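Local coordinates for protein pectate lyase II (Xanthomonas campestris pv. campestris, PDB 2QY1) that probably acts as a secreted pectate lyase of polysaccharide lyase family 1, cleaving pectate chains in the breakdown of plant polysaccharide, at residues P209-G214 against I231-G236; G1-G6 against T195-R200. The protein carries 2 engineered substitutions. One frame throughout, in Å; residues are numbered along the deposited sequence.

Contact 1: P209-G214 against I231-G236. Engineered in segment 209-214: Phe213 (natural residue Arg). With PO4 (phosphate ion), chain C.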
# COMPACT_ATOMS: atom_id res chain seq x y z
N PRO A 209 1.45 6.91 3.84
CA PRO A 209 0.32 6.13 4.34
C PRO A 209 -0.37 6.80 5.53
O PRO A 209 0.18 7.73 6.13
CB PRO A 209 0.98 4.84 4.80
CG PRO A 209 2.33 5.28 5.30
CD PRO A 209 2.69 6.54 4.54
N LEU A 210 -1.58 6.34 5.86
CA LEU A 210 -2.17 6.64 7.15
C LEU A 210 -1.69 5.54 8.08
O LEU A 210 -2.08 4.38 7.93
CB LEU A 210 -3.70 6.67 7.07
CG LEU A 210 -4.53 7.22 8.24
CD1 LEU A 210 -6.01 7.25 7.87
CD2 LEU A 210 -4.33 6.43 9.54
N GLN A 211 -0.85 5.91 9.05
CA GLN A 211 -0.30 4.93 9.98
C GLN A 211 -0.89 5.11 11.38
O GLN A 211 -0.81 6.19 11.96
CB GLN A 211 1.23 5.03 10.04
CG GLN A 211 1.88 4.03 11.00
CD GLN A 211 3.37 4.27 11.19
OE1 GLN A 211 4.01 4.96 10.40
NE2 GLN A 211 3.93 3.69 12.25
N ARG A 212 -1.49 4.04 11.90
CA ARG A 212 -1.92 3.99 13.29
C ARG A 212 -1.12 2.91 14.02
O ARG A 212 -1.12 1.75 13.60
CB ARG A 212 -3.41 3.65 13.38
CG ARG A 212 -4.37 4.76 13.01
CD ARG A 212 -5.78 4.26 13.27
NE ARG A 212 -6.83 5.26 13.06
CZ ARG A 212 -7.54 5.37 11.94
NH1 ARG A 212 -7.33 4.57 10.91
NH2 ARG A 212 -8.49 6.30 11.86
N PHE A 213 -0.45 3.30 15.10
CA PHE A 213 0.38 2.40 15.92
C PHE A 213 1.58 1.85 15.15
O PHE A 213 1.79 2.19 13.98
CB PHE A 213 -0.44 1.22 16.49
CG PHE A 213 -1.72 1.63 17.17
CD1 PHE A 213 -1.73 1.99 18.52
CD2 PHE A 213 -2.93 1.62 16.48
CE1 PHE A 213 -2.91 2.36 19.15
CE2 PHE A 213 -4.12 1.99 17.10
CZ PHE A 213 -4.11 2.36 18.45
N GLY A 214 2.37 1.01 15.81
CA GLY A 214 3.46 0.27 15.17
C GLY A 214 4.64 1.11 14.72
O GLY A 214 4.74 2.30 15.04
N ILE A 231 2.10 11.57 4.46
CA ILE A 231 2.35 10.63 5.54
C ILE A 231 1.65 11.14 6.80
O ILE A 231 1.96 12.22 7.30
CB ILE A 231 3.87 10.47 5.81
CG1 ILE A 231 4.60 9.97 4.56
CG2 ILE A 231 4.12 9.53 7.00
CD1 ILE A 231 6.08 10.30 4.53
N ASN A 232 0.69 10.35 7.28
CA ASN A 232 -0.08 10.72 8.47
C ASN A 232 0.14 9.69 9.58
O ASN A 232 -0.44 8.60 9.55
CB ASN A 232 -1.57 10.84 8.11
CG ASN A 232 -2.37 11.59 9.16
OD1 ASN A 232 -1.83 12.08 10.15
ND2 ASN A 232 -3.68 11.69 8.94
N VAL A 233 0.99 10.04 10.54
CA VAL A 233 1.37 9.12 11.61
C VAL A 233 0.55 9.41 12.86
O VAL A 233 0.52 10.54 13.34
CB VAL A 233 2.88 9.21 11.94
CG1 VAL A 233 3.31 8.04 12.81
CG2 VAL A 233 3.71 9.22 10.66
N ARG A 234 -0.10 8.37 13.39
CA ARG A 234 -1.11 8.54 14.44
C ARG A 234 -1.04 7.44 15.49
O ARG A 234 -0.38 6.42 15.29
CB ARG A 234 -2.51 8.56 13.80
CG ARG A 234 -2.80 9.79 12.94
CD ARG A 234 -3.72 9.46 11.78
NE ARG A 234 -5.11 9.30 12.20
CZ ARG A 234 -6.17 9.44 11.40
NH1 ARG A 234 -6.01 9.76 10.12
NH2 ARG A 234 -7.39 9.28 11.89
N MET A 235 -1.73 7.67 16.62
CA MET A 235 -1.87 6.69 17.70
C MET A 235 -0.56 6.11 18.24
O MET A 235 -0.43 4.90 18.45
CB MET A 235 -2.82 5.55 17.27
CG MET A 235 -4.27 5.96 17.04
SD MET A 235 -5.00 6.93 18.38
CE MET A 235 -4.86 5.81 19.78
N GLY A 236 0.42 6.99 18.47
CA GLY A 236 1.71 6.57 19.03
C GLY A 236 2.64 5.86 18.06
O GLY A 236 3.73 5.44 18.45
P PO4 C . -9.48 10.55 8.95
O1 PO4 C . -8.06 10.72 8.48
O2 PO4 C . -10.31 9.94 7.84
O3 PO4 C . -10.05 11.91 9.30
O4 PO4 C . -9.53 9.66 10.16

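Contact 2: G1-G6 against T195-R200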
# COMPACT_ATOMS: atom_id res chain seq x y z
N GLY A 1 15.08 -9.92 -4.48
CA GLY A 1 14.27 -10.22 -3.27
C GLY A 1 13.80 -8.97 -2.55
O GLY A 1 14.29 -7.87 -2.83
N PRO A 2 12.84 -9.13 -1.62
CA PRO A 2 12.31 -8.02 -0.82
C PRO A 2 13.36 -7.41 0.10
O PRO A 2 14.20 -8.12 0.67
CB PRO A 2 11.20 -8.68 0.01
CG PRO A 2 11.53 -10.12 0.03
CD PRO A 2 12.18 -10.41 -1.28
N VAL A 3 13.31 -6.08 0.24
CA VAL A 3 14.16 -5.36 1.17
C VAL A 3 13.27 -4.71 2.24
O VAL A 3 12.23 -4.15 1.92
CB VAL A 3 15.01 -4.28 0.44
CG1 VAL A 3 15.83 -3.46 1.44
CG2 VAL A 3 15.93 -4.93 -0.59
N GLY A 4 13.68 -4.82 3.50
CA GLY A 4 12.92 -4.20 4.58
C GLY A 4 12.29 -5.22 5.51
O GLY A 4 12.77 -6.35 5.61
N TYR A 5 11.21 -4.82 6.17
CA TYR A 5 10.53 -5.71 7.13
C TYR A 5 9.94 -6.97 6.47
O TYR A 5 9.75 -7.98 7.15
CB TYR A 5 9.45 -4.95 7.90
CG TYR A 5 9.97 -4.08 9.03
CD1 TYR A 5 10.68 -4.62 10.10
CD2 TYR A 5 9.72 -2.71 9.04
CE1 TYR A 5 11.14 -3.82 11.15
CE2 TYR A 5 10.17 -1.89 10.08
CZ TYR A 5 10.88 -2.46 11.13
OH TYR A 5 11.34 -1.66 12.15
N GLY A 6 9.67 -6.89 5.17
CA GLY A 6 9.19 -8.05 4.41
C GLY A 6 10.30 -8.93 3.85
O GLY A 6 10.03 -9.84 3.07
N THR A 195 7.82 -1.60 5.84
CA THR A 195 8.73 -0.80 5.04
C THR A 195 8.04 -0.39 3.74
O THR A 195 7.63 -1.24 2.96
CB THR A 195 10.04 -1.55 4.73
OG1 THR A 195 10.60 -2.06 5.95
CG2 THR A 195 11.05 -0.62 4.06
N TYR A 196 7.89 0.92 3.54
CA TYR A 196 7.41 1.48 2.28
C TYR A 196 8.59 2.11 1.56
O TYR A 196 9.13 3.11 2.03
CB TYR A 196 6.37 2.57 2.52
CG TYR A 196 5.10 2.15 3.24
CD1 TYR A 196 5.02 2.16 4.63
CD2 TYR A 196 3.97 1.77 2.51
CE1 TYR A 196 3.85 1.79 5.28
CE2 TYR A 196 2.79 1.40 3.16
CZ TYR A 196 2.74 1.41 4.54
OH TYR A 196 1.58 1.05 5.18
N HIS A 197 9.01 1.54 0.43
CA HIS A 197 10.12 2.16 -0.31
C HIS A 197 10.01 2.10 -1.83
O HIS A 197 9.43 1.17 -2.39
CB HIS A 197 11.48 1.64 0.17
CG HIS A 197 11.81 0.25 -0.27
ND1 HIS A 197 12.53 -0.02 -1.41
CD2 HIS A 197 11.53 -0.95 0.30
CE1 HIS A 197 12.67 -1.33 -1.54
NE2 HIS A 197 12.08 -1.91 -0.51
N HIS A 198 10.57 3.13 -2.47
CA HIS A 198 10.60 3.26 -3.94
C HIS A 198 9.22 3.23 -4.59
O HIS A 198 9.08 2.86 -5.76
CB HIS A 198 11.54 2.23 -4.57
CG HIS A 198 12.99 2.51 -4.33
ND1 HIS A 198 13.70 1.95 -3.30
CD2 HIS A 198 13.87 3.30 -5.00
CE1 HIS A 198 14.96 2.37 -3.34
NE2 HIS A 198 15.08 3.19 -4.36
N ASN A 199 8.19 3.61 -3.83
CA ASN A 199 6.84 3.73 -4.38
C ASN A 199 6.65 5.08 -5.08
O ASN A 199 7.29 6.07 -4.72
CB ASN A 199 5.78 3.56 -3.29
CG ASN A 199 5.89 2.23 -2.57
OD1 ASN A 199 6.26 2.16 -1.40
ND2 ASN A 199 5.56 1.16 -3.26
N ARG A 200 5.76 5.09 -6.07
CA ARG A 200 5.38 6.31 -6.77
C ARG A 200 3.95 6.68 -6.40
O ARG A 200 3.02 5.93 -6.69
CB ARG A 200 5.50 6.12 -8.29
CG ARG A 200 5.38 7.40 -9.09
CD ARG A 200 5.58 7.15 -10.58
NE ARG A 200 5.25 8.34 -11.36
CZ ARG A 200 5.26 8.40 -12.69
NH1 ARG A 200 5.59 7.34 -13.42
NH2 ARG A 200 4.94 9.54 -13.30
O HOH W 1 11.95 -4.51 -1.83

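Contact 1: P209-G214 against I231-G236
Leu210, Gln211 and Arg212 pair with Asn232, Val233 and Arg234 as parallel strands on successive coils of the parallel beta-helix of polysaccharide lyase family 1. Four backbone hydrogen bonds join them. Asn232 N binds Pro209 O, and Gln211 N binds Asn232 O. Arg234 N meets Gln211 O at 2.7 Å through a bent bond, and Phe213 N binds Arg234 O.

The polar side chains of Arg212 and Arg234 share one sheet face with Leu210. A bend at chi3 (76°) helps lay the Arg234 guanidinium against Leu210, whose CD2 lies over its flat face. The edge of the Arg234 guanidinium grips the phosphate, probably from the crystallisation liquor: Arg234 NH1 binds O1 and Arg234 NH2 binds O4, each at 2.8 Å. This two-pronged hold, with Ser258 OG at NE, fixes the rotation of the group. Arg212 runs alongside, planes 59° apart, with its NH2 3.2 Å from Arg234 NH2; both are donors, so this is no hydrogen bond. Arg212 NE pairs with Asp184 and NH1 with Gly181 O.

On the other face, Gln211 extends beside Val233, with Gln211 OE1 4.0 Å from Val233 CG1. Gln211 OE1 bonds Ser216 OG, while NE2 bonds Phe213 O.

Beyond the paired strands, Met235 CB sits over the centre of the engineered Phe213 ring in a CH-pi contact, 3.6 Å from the centroid. Met235 SD approaches that ring obliquely. Phe213 CD1 comes 3.2 Å from Met235 O.

Contact 2: G1-G6 against T195-R200
Thr195 and His197 reach out from strand 193-202 of the beta-helix to meet Val3, Gly4 and Tyr5 of the N-terminal segment. The segment has no regular secondary structure. It adds no strand to the sheet; side chains of the strand grip its backbone instead.

Thr195 makes the stronger bond. Its OG1 accepts a hydrogen from Tyr5 N at 2.8 Å, nearly straight at 165°. The hydroxyl stands opposite the Thr195 carbonyl carbon (chi1 -52°), which turns it to the N-terminal segment. Tyr304 OH is a second hydrogen-bond partner of this buried oxygen. The Tyr5 side chain crosses Thr195 at about a right angle, and Tyr5 CD2 comes 3.3 Å from Thr195 OG1. Gly4 faces the same threonine. With no side chain between them, its CA lies 3.4 Å from Thr195 OG1. The CG2 methyl of Thr195 is also near, at 4.1 Å from Gly4 CA.

Two residues on, His197 points to the same side. Its NE2 makes a weak, bent hydrogen bond of 3.3 Å to Val3 O, which meets the imidazole at its edge. Thr165 OG1 also binds Val3 O. A water adds an indirect link: it accepts from Val3 N and lies 2.9 Å from His197 NE2.

His198 does not touch the N-terminal segment but holds its neighbour. Its ND1 is hydrogen-bonded to His197 ND1 at 3.0 Å, each atom in the plane of the other ring. His198 NE2 in turn bonds Thr309 OG1. The in-plane bond at ND1 probably helps fix the rotation of the His197 ring.

The contact is small and mainly polar. One good bond, one weak one and a water bridge, all to backbone atoms of the N-terminal segment, suggest that directional polar contacts count for more here than apolar packing.

Contact 1 and contact 2 lie on the same beta-helix, with centres about 17 Å apart. Contact 1 lies between coils; contact 2 fastens the start of the chain to a strand about 190 residues later. They meet directly where Pro209 CG packs 3.8 Å from Tyr196 CE1. Tyr196, between Thr195 and His197, points away from the N-terminal segment and so reaches contact 1. Tyr196 OH is also hydrogen-bonded to Asn180 ND2, and the backbone of Asn180 is hydrogen-bonded to Leu210 and Arg212. Ile218 touches both Tyr196 and Pro209. The phosphate belongs to contact 1; contact 2 has a bridging water instead.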